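Local coordinates for listeria nuclear targeted protein A (Listeria monocytogenes, PDB 4CIH), which relieves repression of host interferon-stimulated genes by blocking the recruitment of the chromatin repressor BAHD1 to them, as a secreted bacterial virulence factor that acts in the host nucleus, at residues A[21-26]-A[95-100]; A[67-72]-A[77-82]; A[113-116]-A[120-123]; A[134-137]-A[142-145]. The protein carries 2 engineered substitutions. All coordinates share one frame; numbering follows the deposited sequence.

Contact 1 (A[21-26]-A[95-100]); sequences ARELSS and ERIQVT
In the four-helical up-and-down bundle, helices 8-34 and 77-103 meet here through S26 and E23 on one side and I97 and R96 on the other. Over segments 21-26 and 95-100 the axes run in nearly the same direction, at 18° to each other, as expected for the first and third of the long helices, and come within 11.1 Å at their closest. The buried end of the contact is apolar in character. I97 points at the other helix, with CG1 anti to its carbonyl carbon (chi1 -65°), and CD1 ends 3.7 Å from S26 OG and 3.8 Å from S26 CB. M56 of helix 42-63 also touches I97. The S26 hydroxyl touches I97 CD1 but bonds within its own helix, OG to R22 O at 2.9 Å, tilted 32° from that carbonyl plane. At the more exposed margin, E23 OE2 and R96 NH2 form a long salt bridge of 3.8 Å, and E23 OE1 has a second, weak ion pair with K93. No hydrogen bond joins the segments. With its hydroxyl already used within its own turn, S26 can meet isoleucine as a largely apolar surface, while the ionic pair probably adds only a modest attraction.

Contact 2 (A[67-72]-A[77-82]); sequences DAIKRS and ADTEAF
S72 and E80 bring the two segments closest together, their CA atoms being only 4.3 Å apart where the chain turns from helix 67-70 into helix 77-103. The tight part of the contact has a polar and an apolar half. In the polar half, S72 OG donates to E80 OE1 at 3.1 Å, approaching from above the carboxylate, 39° out of its plane. The torsion that places OG between backbone N and carbonyl carbon (chi1 62°) turns it toward the glutamate, and K83 NZ is a further partner of the same hydroxyl. In the apolar half, I69 CD1 meets the edge of the F82 ring near its plane, lying 3.7 Å from F82 CD2, and the two side chains stand at about a right angle. T79 fills the ground between: its OG1 stays 4.1 Å from A68 O, too far to bond, and this buried hydroxyl finds no polar partner. The other face of the short helix is looser. There D67 is exposed, and R71 NE reaches D67 OD1 at 3.3 Å in a salt bridge whose hydrogen bond is weak (127° at the hydrogen); R71 also pairs with E74. Among its neighbours, the contact has L64 against I69 and L4 against A68, while L132 and L139 of helix 121-139 pack on F82, whose ring also meets that of F86.

Contact 3 (A[113-116]-A[120-123]); sequences VFKK and NQII
The amide nitrogen of Q121 is the polar atom on which this contact converges, although what surrounds it is carbon: NE2 lies 3.4 Å from F114 CD1 and 3.6 Å from K115 CG. Neither approach is a hydrogen bond, and none joins the two segments. F114 holds its CG anti to the backbone N (chi1 -165°), a torsion that carries the ring off the side of its helix and presents its CD1-CE1 edge to the glutamine. Q121 comes to that edge with a chain extended beyond CG, and three successive atoms of it pass along the ring border. CG lies in the ring plane, 3.6 Å from F114 CE1; CD is 3.4 Å from F114 CE1; NE2 follows at the edge, near the plane. The 80° between the amide and ring planes excludes a flat stack, and the place of CG and NE2 at the edge, in or near the ring plane, excludes a position over the face. This is an edge contact between a nearly perpendicular amide and an aromatic rim. K115 adds its aliphatic part, with CG against the amide nitrogen. Helix 77-103 gives the ring its deeper surroundings through F92, E95, R96 and V99, and the ring of Y118 meets it as well. The interaction therefore runs from the buried phenylalanine to an exposed lysine. It belongs to the short connection (118-120) between a short helix, 109-117, set against the outside of the up-and-down bundle, and the start of the long helix 121-139.

Contact 4 (A[134-137]-A[142-145]); sequences TALN and GYEL
The chi1 torsions of L136 (-77°) and L145 (-64°) both set CG anti to the carbonyl carbon, and they bring the two leucines together at about a right angle. The site lies where the tail after helix 121-139 folds back on the up-and-down bundle. L136, buried and pointing at the tail, supplies the helix side through one methyl. Its CD1 sits 3.8 Å from Y143 O and 4.0 Å from L145 CD2, so a single branch touches both backbone and side chain of the returning segment. The same CD1 is 4.5 Å from Y143 CD1, at the edge of the tyrosine ring and near its plane. These contacts are van der Waals in kind, and no hydrogen bond crosses between the segments. Polar bonds to residues outside the two segments add to the hold on the tail: Y143 OH bonds E20 OE1 on helix 8-34, and L145 N bonds Q133 OE1 on helix 121-139. Y143 touches L16 and A17 of helix 8-34 as well as L136, so the tail lies against two helices of the bundle. Within the tail the leucine also packs on the tyrosine, with L145 CD2 in the plane of the ring at its edge, 3.3 Å from Y143 CE1.

Overall arrangement
From the N terminus, helix 8-34 carries the first half of contact 1, which closes only at helix 77-103 and so encloses a long loop that includes helix 42-63. Contact 2 is nested inside this loop and closes a short turn leading into helix 77-103; the two contacts share that helix, with centres about 25 Å apart on opposite sides of the chain's centre. Contacts 3 and 4 follow in series, each closing a short loop, at the start and end of helix 121-139. None cross. F114 joins contact 3 to contact 1 through V99 and R96, and A135 joins contact 4 to contact 2 through F82.

Contact 1 (A[21-26]-A[95-100])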
loop_
_atom_site.group_PDB
_atom_site.type_symbol
_atom_site.label_atom_id
_atom_site.label_comp_id
_atom_site.label_asym_id
_atom_site.label_seq_id
_atom_site.Cartn_x
_atom_site.Cartn_y
_atom_site.Cartn_z
ATOM N N ALA A 21 4.919 -7.813 0.309
ATOM C CA ALA A 21 6.049 -8.362 1.098
ATOM C C ALA A 21 6.762 -7.316 1.951
ATOM O O ALA A 21 7.328 -7.637 3.011
ATOM C CB ALA A 21 7.064 -9.079 0.215
ATOM N N ARG A 22 6.767 -6.083 1.460
ATOM C CA ARG A 22 7.193 -4.927 2.213
ATOM C C ARG A 22 6.221 -4.619 3.349
ATOM O O ARG A 22 6.631 -4.271 4.458
ATOM C CB ARG A 22 7.353 -3.678 1.306
ATOM C CG ARG A 22 8.160 -3.788 0.024
ATOM C CD ARG A 22 9.623 -3.414 0.222
ATOM N NE ARG A 22 10.480 -4.579 0.413
ATOM C CZ ARG A 22 11.363 -5.076 -0.462
ATOM N NH1 ARG A 22 11.604 -4.509 -1.634
ATOM N NH2 ARG A 22 12.039 -6.180 -0.139
ATOM N N GLU A 23 4.924 -4.706 3.078
ATOM C CA GLU A 23 3.944 -4.588 4.163
ATOM C C GLU A 23 4.337 -5.570 5.250
ATOM O O GLU A 23 4.168 -5.302 6.465
ATOM C CB GLU A 23 2.533 -4.922 3.689
ATOM C CG GLU A 23 1.503 -3.826 3.982
ATOM C CD GLU A 23 0.417 -4.273 4.946
ATOM O OE1 GLU A 23 -0.184 -5.336 4.669
ATOM O OE2 GLU A 23 0.166 -3.577 5.969
ATOM N N LEU A 24 4.830 -6.722 4.809
ATOM C CA LEU A 24 4.989 -7.858 5.714
ATOM C C LEU A 24 6.130 -7.606 6.640
ATOM O O LEU A 24 5.942 -7.534 7.854
ATOM C CB LEU A 24 5.207 -9.179 4.962
ATOM C CG LEU A 24 3.864 -9.867 4.766
ATOM C CD1 LEU A 24 3.962 -11.331 5.128
ATOM C CD2 LEU A 24 2.828 -9.155 5.635
ATOM N N SER A 25 7.299 -7.390 6.039
ATOM C CA SER A 25 8.537 -7.145 6.766
ATOM C C SER A 25 8.425 -5.899 7.603
ATOM O O SER A 25 9.273 -5.652 8.463
ATOM C CB SER A 25 9.703 -6.937 5.791
ATOM O OG SER A 25 9.735 -7.955 4.810
ATOM N N SER A 26 7.465 -5.052 7.267
ATOM C CA SER A 26 7.278 -3.818 8.022
ATOM C C SER A 26 6.689 -4.237 9.351
ATOM O O SER A 26 7.242 -3.967 10.421
ATOM C CB SER A 26 6.298 -2.903 7.300
ATOM O OG SER A 26 6.969 -2.089 6.361
ATOM N N GLU A 95 0.338 5.001 4.889
ATOM C CA GLU A 95 0.131 5.844 6.034
ATOM C C GLU A 95 0.223 4.957 7.257
ATOM O O GLU A 95 1.080 5.168 8.136
ATOM C CB GLU A 95 -1.229 6.537 5.913
ATOM C CG GLU A 95 -1.473 7.734 6.824
ATOM C CD GLU A 95 -0.332 8.742 6.892
ATOM O OE1 GLU A 95 0.349 8.981 5.877
ATOM O OE2 GLU A 95 -0.133 9.334 7.983
ATOM N N ARG A 96 -0.597 3.913 7.295
ATOM C CA ARG A 96 -0.683 3.110 8.520
ATOM C C ARG A 96 0.636 2.569 9.050
ATOM O O ARG A 96 0.847 2.551 10.259
ATOM C CB ARG A 96 -1.771 2.021 8.431
ATOM C CG ARG A 96 -2.232 1.576 9.797
ATOM C CD ARG A 96 -3.221 0.440 9.751
ATOM N NE ARG A 96 -2.575 -0.785 9.291
ATOM C CZ ARG A 96 -3.248 -1.819 8.837
ATOM N NH1 ARG A 96 -4.570 -1.742 8.777
ATOM N NH2 ARG A 96 -2.595 -2.917 8.455
ATOM N N ILE A 97 1.544 2.146 8.170
ATOM C CA ILE A 97 2.901 1.866 8.624
ATOM C C ILE A 97 3.560 3.131 9.165
ATOM O O ILE A 97 3.877 3.202 10.355
ATOM C CB ILE A 97 3.798 1.230 7.549
ATOM C CG1 ILE A 97 3.264 -0.149 7.193
ATOM C CG2 ILE A 97 5.208 1.050 8.103
ATOM C CD1 ILE A 97 3.658 -0.604 5.808
ATOM N N GLN A 98 3.758 4.120 8.292
ATOM C CA GLN A 98 4.240 5.427 8.713
ATOM C C GLN A 98 3.803 5.773 10.125
ATOM O O GLN A 98 4.593 6.146 10.998
ATOM C CB GLN A 98 3.707 6.488 7.749
ATOM C CG GLN A 98 4.311 7.863 7.941
ATOM C CD GLN A 98 5.811 7.859 7.739
ATOM O OE1 GLN A 98 6.289 7.833 6.606
ATOM N NE2 GLN A 98 6.562 7.879 8.840
ATOM N N VAL A 99 2.509 5.631 10.337
ATOM C CA VAL A 99 1.854 6.143 11.510
ATOM C C VAL A 99 2.360 5.380 12.717
ATOM O O VAL A 99 2.751 5.987 13.716
ATOM C CB VAL A 99 0.343 5.996 11.289
ATOM C CG1 VAL A 99 -0.460 6.188 12.566
ATOM C CG2 VAL A 99 -0.080 6.987 10.214
ATOM N N THR A 100 2.424 4.051 12.601
ATOM C CA THR A 100 2.862 3.265 13.740
ATOM C C THR A 100 4.301 3.491 14.130
ATOM O O THR A 100 4.612 3.487 15.323
ATOM C CB THR A 100 2.496 1.765 13.715
ATOM O OG1 THR A 100 3.585 1.007 14.271
ATOM C CG2 THR A 100 2.242 1.277 12.318
#

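Contact 2 (A[67-72]-A[77-82])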
loop_
_atom_site.group_PDB
_atom_site.type_symbol
_atom_site.label_atom_id
_atom_site.label_comp_id
_atom_site.label_asym_id
_atom_site.label_seq_id
_atom_site.Cartn_x
_atom_site.Cartn_y
_atom_site.Cartn_z
ATOM N N ASP A 67 0.903 4.376 -17.923
ATOM C CA ASP A 67 0.355 5.438 -18.765
ATOM C C ASP A 67 -1.132 5.413 -18.564
ATOM O O ASP A 67 -1.702 6.311 -17.930
ATOM C CB ASP A 67 0.732 5.288 -20.240
ATOM C CG ASP A 67 0.078 6.353 -21.120
ATOM O OD1 ASP A 67 -1.150 6.283 -21.303
ATOM O OD2 ASP A 67 0.786 7.244 -21.657
ATOM N N ALA A 68 -1.726 4.304 -19.004
ATOM C CA ALA A 68 -3.144 4.010 -18.790
ATOM C C ALA A 68 -3.615 4.218 -17.357
ATOM O O ALA A 68 -4.812 4.482 -17.151
ATOM C CB ALA A 68 -3.449 2.582 -19.217
ATOM N N ILE A 69 -2.724 4.074 -16.363
ATOM C CA ILE A 69 -3.125 4.371 -14.965
ATOM C C ILE A 69 -3.211 5.880 -14.694
ATOM O O ILE A 69 -4.169 6.352 -14.079
ATOM C CB ILE A 69 -2.331 3.555 -13.891
ATOM C CG1 ILE A 69 -2.746 2.082 -13.926
ATOM C CG2 ILE A 69 -2.607 4.028 -12.468
ATOM C CD1 ILE A 69 -4.202 1.842 -13.591
ATOM N N LYS A 70 -2.225 6.642 -15.159
ATOM C CA LYS A 70 -2.392 8.087 -15.364
ATOM C C LYS A 70 -3.771 8.428 -15.949
ATOM O O LYS A 70 -4.594 9.145 -15.333
ATOM C CB LYS A 70 -1.315 8.586 -16.344
ATOM C CG LYS A 70 -1.281 10.091 -16.614
ATOM C CD LYS A 70 -0.489 10.845 -15.536
ATOM C CE LYS A 70 -0.146 12.263 -15.987
ATOM N NZ LYS A 70 0.271 13.175 -14.853
ATOM N N ARG A 71 -4.012 7.918 -17.158
ATOM C CA ARG A 71 -5.094 8.411 -18.021
ATOM C C ARG A 71 -6.422 7.710 -17.663
ATOM O O ARG A 71 -7.484 7.954 -18.243
ATOM C CB ARG A 71 -4.654 8.308 -19.489
ATOM C CG ARG A 71 -3.112 8.399 -19.637
ATOM C CD ARG A 71 -2.521 9.315 -20.722
ATOM N NE ARG A 71 -2.950 8.943 -22.068
ATOM C CZ ARG A 71 -3.864 9.631 -22.756
ATOM N NH1 ARG A 71 -4.391 10.734 -22.236
ATOM N NH2 ARG A 71 -4.249 9.248 -23.964
ATOM N N SER A 72 -6.337 6.915 -16.597
ATOM C CA SER A 72 -7.458 6.184 -15.991
ATOM C C SER A 72 -8.887 6.617 -16.330
ATOM O O SER A 72 -9.716 5.772 -16.655
ATOM C CB SER A 72 -7.286 6.115 -14.468
ATOM O OG SER A 72 -7.284 7.400 -13.865
ATOM N N ALA A 77 -13.928 1.343 -17.772
ATOM C CA ALA A 77 -14.487 1.375 -16.419
ATOM C C ALA A 77 -13.679 0.600 -15.368
ATOM O O ALA A 77 -13.484 1.079 -14.263
ATOM C CB ALA A 77 -15.920 0.830 -16.444
ATOM N N ASP A 78 -13.269 -0.617 -15.693
ATOM C CA ASP A 78 -12.630 -1.482 -14.698
ATOM C C ASP A 78 -11.262 -0.940 -14.308
ATOM O O ASP A 78 -10.809 -1.122 -13.177
ATOM C CB ASP A 78 -12.617 -2.931 -15.171
ATOM C CG ASP A 78 -13.950 -3.603 -14.934
ATOM O OD1 ASP A 78 -14.694 -3.083 -14.077
ATOM O OD2 ASP A 78 -14.277 -4.627 -15.583
ATOM N N THR A 79 -10.662 -0.172 -15.214
ATOM C CA THR A 79 -9.360 0.462 -14.919
ATOM C C THR A 79 -9.337 1.652 -13.937
ATOM O O THR A 79 -8.679 1.570 -12.896
ATOM C CB THR A 79 -8.550 0.732 -16.184
ATOM O OG1 THR A 79 -7.860 1.995 -16.087
ATOM C CG2 THR A 79 -9.405 0.705 -17.380
ATOM N N GLU A 80 -10.000 2.769 -14.243
ATOM C CA GLU A 80 -9.930 3.889 -13.313
ATOM C C GLU A 80 -10.407 3.420 -11.969
ATOM O O GLU A 80 -9.848 3.821 -10.943
ATOM C CB GLU A 80 -10.812 5.090 -13.704
ATOM C CG GLU A 80 -11.577 5.718 -12.510
ATOM C CD GLU A 80 -10.797 6.806 -11.738
ATOM O OE1 GLU A 80 -9.561 6.814 -11.781
ATOM O OE2 GLU A 80 -11.397 7.685 -11.083
ATOM N N ALA A 81 -11.487 2.647 -11.989
ATOM C CA ALA A 81 -12.077 2.060 -10.799
ATOM C C ALA A 81 -10.967 1.496 -9.954
ATOM O O ALA A 81 -10.852 1.855 -8.779
ATOM C CB ALA A 81 -13.063 0.968 -11.188
ATOM N N PHE A 82 -10.117 0.678 -10.584
ATOM C CA PHE A 82 -8.944 0.039 -9.968
ATOM C C PHE A 82 -7.914 1.022 -9.431
ATOM O O PHE A 82 -7.356 0.843 -8.340
ATOM C CB PHE A 82 -8.268 -0.907 -10.988
ATOM C CG PHE A 82 -6.837 -1.206 -10.671
ATOM C CD1 PHE A 82 -6.515 -2.012 -9.578
ATOM C CD2 PHE A 82 -5.802 -0.680 -11.454
ATOM C CE1 PHE A 82 -5.201 -2.264 -9.242
ATOM C CE2 PHE A 82 -4.494 -0.968 -11.141
ATOM C CZ PHE A 82 -4.196 -1.739 -10.026
#

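Contact 3 (A[113-116]-A[120-123])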
loop_
_atom_site.group_PDB
_atom_site.type_symbol
_atom_site.label_atom_id
_atom_site.label_comp_id
_atom_site.label_asym_id
_atom_site.label_seq_id
_atom_site.Cartn_x
_atom_site.Cartn_y
_atom_site.Cartn_z
ATOM N N VAL A 113 -4.471 12.716 12.609
ATOM C CA VAL A 113 -4.807 12.824 11.187
ATOM C C VAL A 113 -5.203 11.482 10.582
ATOM O O VAL A 113 -5.903 11.406 9.563
ATOM C CB VAL A 113 -3.548 13.299 10.443
ATOM C CG1 VAL A 113 -3.731 13.310 8.931
ATOM C CG2 VAL A 113 -3.085 14.619 11.013
ATOM N N PHE A 114 -4.743 10.421 11.235
ATOM C CA PHE A 114 -5.094 9.079 10.831
ATOM C C PHE A 114 -6.585 8.851 10.976
ATOM O O PHE A 114 -7.283 8.578 9.999
ATOM C CB PHE A 114 -4.314 8.034 11.649
ATOM C CG PHE A 114 -4.374 6.672 11.040
ATOM C CD1 PHE A 114 -5.497 5.874 11.215
ATOM C CD2 PHE A 114 -3.371 6.245 10.179
ATOM C CE1 PHE A 114 -5.591 4.650 10.581
ATOM C CE2 PHE A 114 -3.444 5.006 9.569
ATOM C CZ PHE A 114 -4.557 4.206 9.772
ATOM N N LYS A 115 -7.053 8.926 12.213
ATOM C CA LYS A 115 -8.449 8.736 12.568
ATOM C C LYS A 115 -9.281 9.829 11.913
ATOM O O LYS A 115 -10.498 9.699 11.711
ATOM C CB LYS A 115 -8.600 8.836 14.089
ATOM C CG LYS A 115 -8.132 7.611 14.870
ATOM C CD LYS A 115 -7.713 7.952 16.305
ATOM C CE LYS A 115 -8.005 6.822 17.308
ATOM N NZ LYS A 115 -9.359 6.893 17.952
ATOM N N LYS A 116 -8.639 10.945 11.598
ATOM C CA LYS A 116 -9.387 11.935 10.863
ATOM C C LYS A 116 -9.603 11.344 9.498
ATOM O O LYS A 116 -10.724 11.081 9.107
ATOM C CB LYS A 116 -8.695 13.311 10.844
ATOM C CG LYS A 116 -8.714 13.972 12.224
ATOM C CD LYS A 116 -8.324 15.448 12.208
ATOM C CE LYS A 116 -8.861 16.152 13.446
ATOM N NZ LYS A 116 -9.359 17.523 13.167
ATOM N N ASN A 120 -13.355 4.899 9.979
ATOM C CA ASN A 120 -13.657 3.535 10.444
ATOM C C ASN A 120 -12.654 2.508 9.984
ATOM O O ASN A 120 -12.817 1.879 8.926
ATOM C CB ASN A 120 -15.039 3.155 9.976
ATOM C CG ASN A 120 -16.070 3.834 10.793
ATOM O OD1 ASN A 120 -15.710 4.408 11.806
ATOM N ND2 ASN A 120 -17.329 3.843 10.351
ATOM N N GLN A 121 -11.598 2.352 10.771
ATOM C CA GLN A 121 -10.363 1.847 10.188
ATOM C C GLN A 121 -10.445 0.471 9.557
ATOM O O GLN A 121 -9.726 0.206 8.597
ATOM C CB GLN A 121 -9.236 1.878 11.191
ATOM C CG GLN A 121 -8.779 3.274 11.532
ATOM C CD GLN A 121 -7.878 3.212 12.723
ATOM O OE1 GLN A 121 -7.409 2.131 13.052
ATOM N NE2 GLN A 121 -7.634 4.340 13.383
ATOM N N ILE A 122 -11.315 -0.395 10.074
ATOM C CA ILE A 122 -11.463 -1.740 9.492
ATOM C C ILE A 122 -12.458 -1.766 8.319
ATOM O O ILE A 122 -12.172 -2.315 7.238
ATOM C CB ILE A 122 -11.865 -2.761 10.579
ATOM C CG1 ILE A 122 -10.810 -2.790 11.698
ATOM C CG2 ILE A 122 -12.097 -4.136 9.974
ATOM C CD1 ILE A 122 -11.349 -3.196 13.054
ATOM N N ILE A 123 -13.624 -1.160 8.545
ATOM C CA ILE A 123 -14.660 -1.001 7.537
ATOM C C ILE A 123 -14.052 -0.476 6.211
ATOM O O ILE A 123 -14.543 -0.770 5.095
ATOM C CB ILE A 123 -15.756 -0.041 8.062
ATOM C CG1 ILE A 123 -16.320 -0.496 9.425
ATOM C CG2 ILE A 123 -16.826 0.254 7.005
ATOM C CD1 ILE A 123 -16.376 -1.997 9.694
#

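Contact 4 (A[134-137]-A[142-145])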
loop_
_atom_site.group_PDB
_atom_site.type_symbol
_atom_site.label_atom_id
_atom_site.label_comp_id
_atom_site.label_asym_id
_atom_site.label_seq_id
_atom_site.Cartn_x
_atom_site.Cartn_y
_atom_site.Cartn_z
ATOM N N THR A 134 -11.791 -7.474 -6.098
ATOM C CA THR A 134 -12.673 -7.571 -7.258
ATOM C C THR A 134 -11.994 -6.886 -8.445
ATOM O O THR A 134 -11.646 -7.531 -9.447
ATOM C CB THR A 134 -14.075 -7.015 -6.959
ATOM O OG1 THR A 134 -14.689 -7.851 -5.972
ATOM C CG2 THR A 134 -14.949 -6.992 -8.218
ATOM N N ALA A 135 -11.719 -5.606 -8.273
ATOM C CA ALA A 135 -11.018 -4.777 -9.265
ATOM C C ALA A 135 -9.849 -5.462 -10.000
ATOM O O ALA A 135 -9.581 -5.158 -11.164
ATOM C CB ALA A 135 -10.549 -3.453 -8.615
ATOM N N LEU A 136 -9.113 -6.330 -9.316
ATOM C CA LEU A 136 -8.043 -7.085 -9.986
ATOM C C LEU A 136 -8.665 -8.239 -10.786
ATOM O O LEU A 136 -8.368 -8.461 -11.984
ATOM C CB LEU A 136 -7.043 -7.616 -8.945
ATOM C CG LEU A 136 -5.984 -6.721 -8.269
ATOM C CD1 LEU A 136 -5.707 -7.210 -6.859
ATOM C CD2 LEU A 136 -4.661 -6.643 -9.027
ATOM N N ASN A 137 -9.568 -8.959 -10.125
ATOM C CA ASN A 137 -10.336 -10.021 -10.782
ATOM C C ASN A 137 -11.020 -9.481 -12.037
ATOM O O ASN A 137 -11.163 -10.184 -13.038
ATOM C CB ASN A 137 -11.408 -10.589 -9.827
ATOM C CG ASN A 137 -10.872 -11.673 -8.923
ATOM O OD1 ASN A 137 -9.739 -12.126 -9.071
ATOM N ND2 ASN A 137 -11.677 -12.085 -7.970
ATOM N N GLY A 142 -5.276 -12.416 -11.736
ATOM C CA GLY A 142 -5.256 -13.215 -10.528
ATOM C C GLY A 142 -4.060 -12.880 -9.656
ATOM O O GLY A 142 -2.966 -13.411 -9.854
ATOM N N TYR A 143 -4.241 -11.944 -8.732
ATOM C CA TYR A 143 -3.297 -11.761 -7.666
ATOM C C TYR A 143 -4.080 -11.738 -6.392
ATOM O O TYR A 143 -4.487 -10.688 -5.891
ATOM C CB TYR A 143 -2.452 -10.497 -7.846
ATOM C CG TYR A 143 -1.567 -10.181 -6.671
ATOM C CD1 TYR A 143 -2.057 -9.447 -5.622
ATOM C CD2 TYR A 143 -0.239 -10.613 -6.611
ATOM C CE1 TYR A 143 -1.269 -9.137 -4.539
ATOM C CE2 TYR A 143 0.575 -10.289 -5.527
ATOM C CZ TYR A 143 0.034 -9.563 -4.483
ATOM O OH TYR A 143 0.763 -9.223 -3.352
ATOM N N GLU A 144 -4.297 -12.930 -5.862
ATOM C CA GLU A 144 -5.078 -13.045 -4.672
ATOM C C GLU A 144 -4.341 -12.359 -3.527
ATOM O O GLU A 144 -3.437 -12.913 -2.930
ATOM C CB GLU A 144 -5.360 -14.519 -4.371
ATOM C CG GLU A 144 -6.681 -14.782 -3.659
ATOM C CD GLU A 144 -6.464 -15.638 -2.425
ATOM O OE1 GLU A 144 -5.450 -15.416 -1.728
ATOM O OE2 GLU A 144 -7.284 -16.548 -2.151
ATOM N N LEU A 145 -4.754 -11.127 -3.238
ATOM C CA LEU A 145 -4.291 -10.381 -2.075
ATOM C C LEU A 145 -4.411 -11.120 -0.750
ATOM O O LEU A 145 -5.003 -12.204 -0.648
ATOM C CB LEU A 145 -5.109 -9.111 -1.921
ATOM C CG LEU A 145 -5.182 -7.941 -2.879
ATOM C CD1 LEU A 145 -5.957 -6.908 -2.068
ATOM C CD2 LEU A 145 -3.802 -7.461 -3.330
#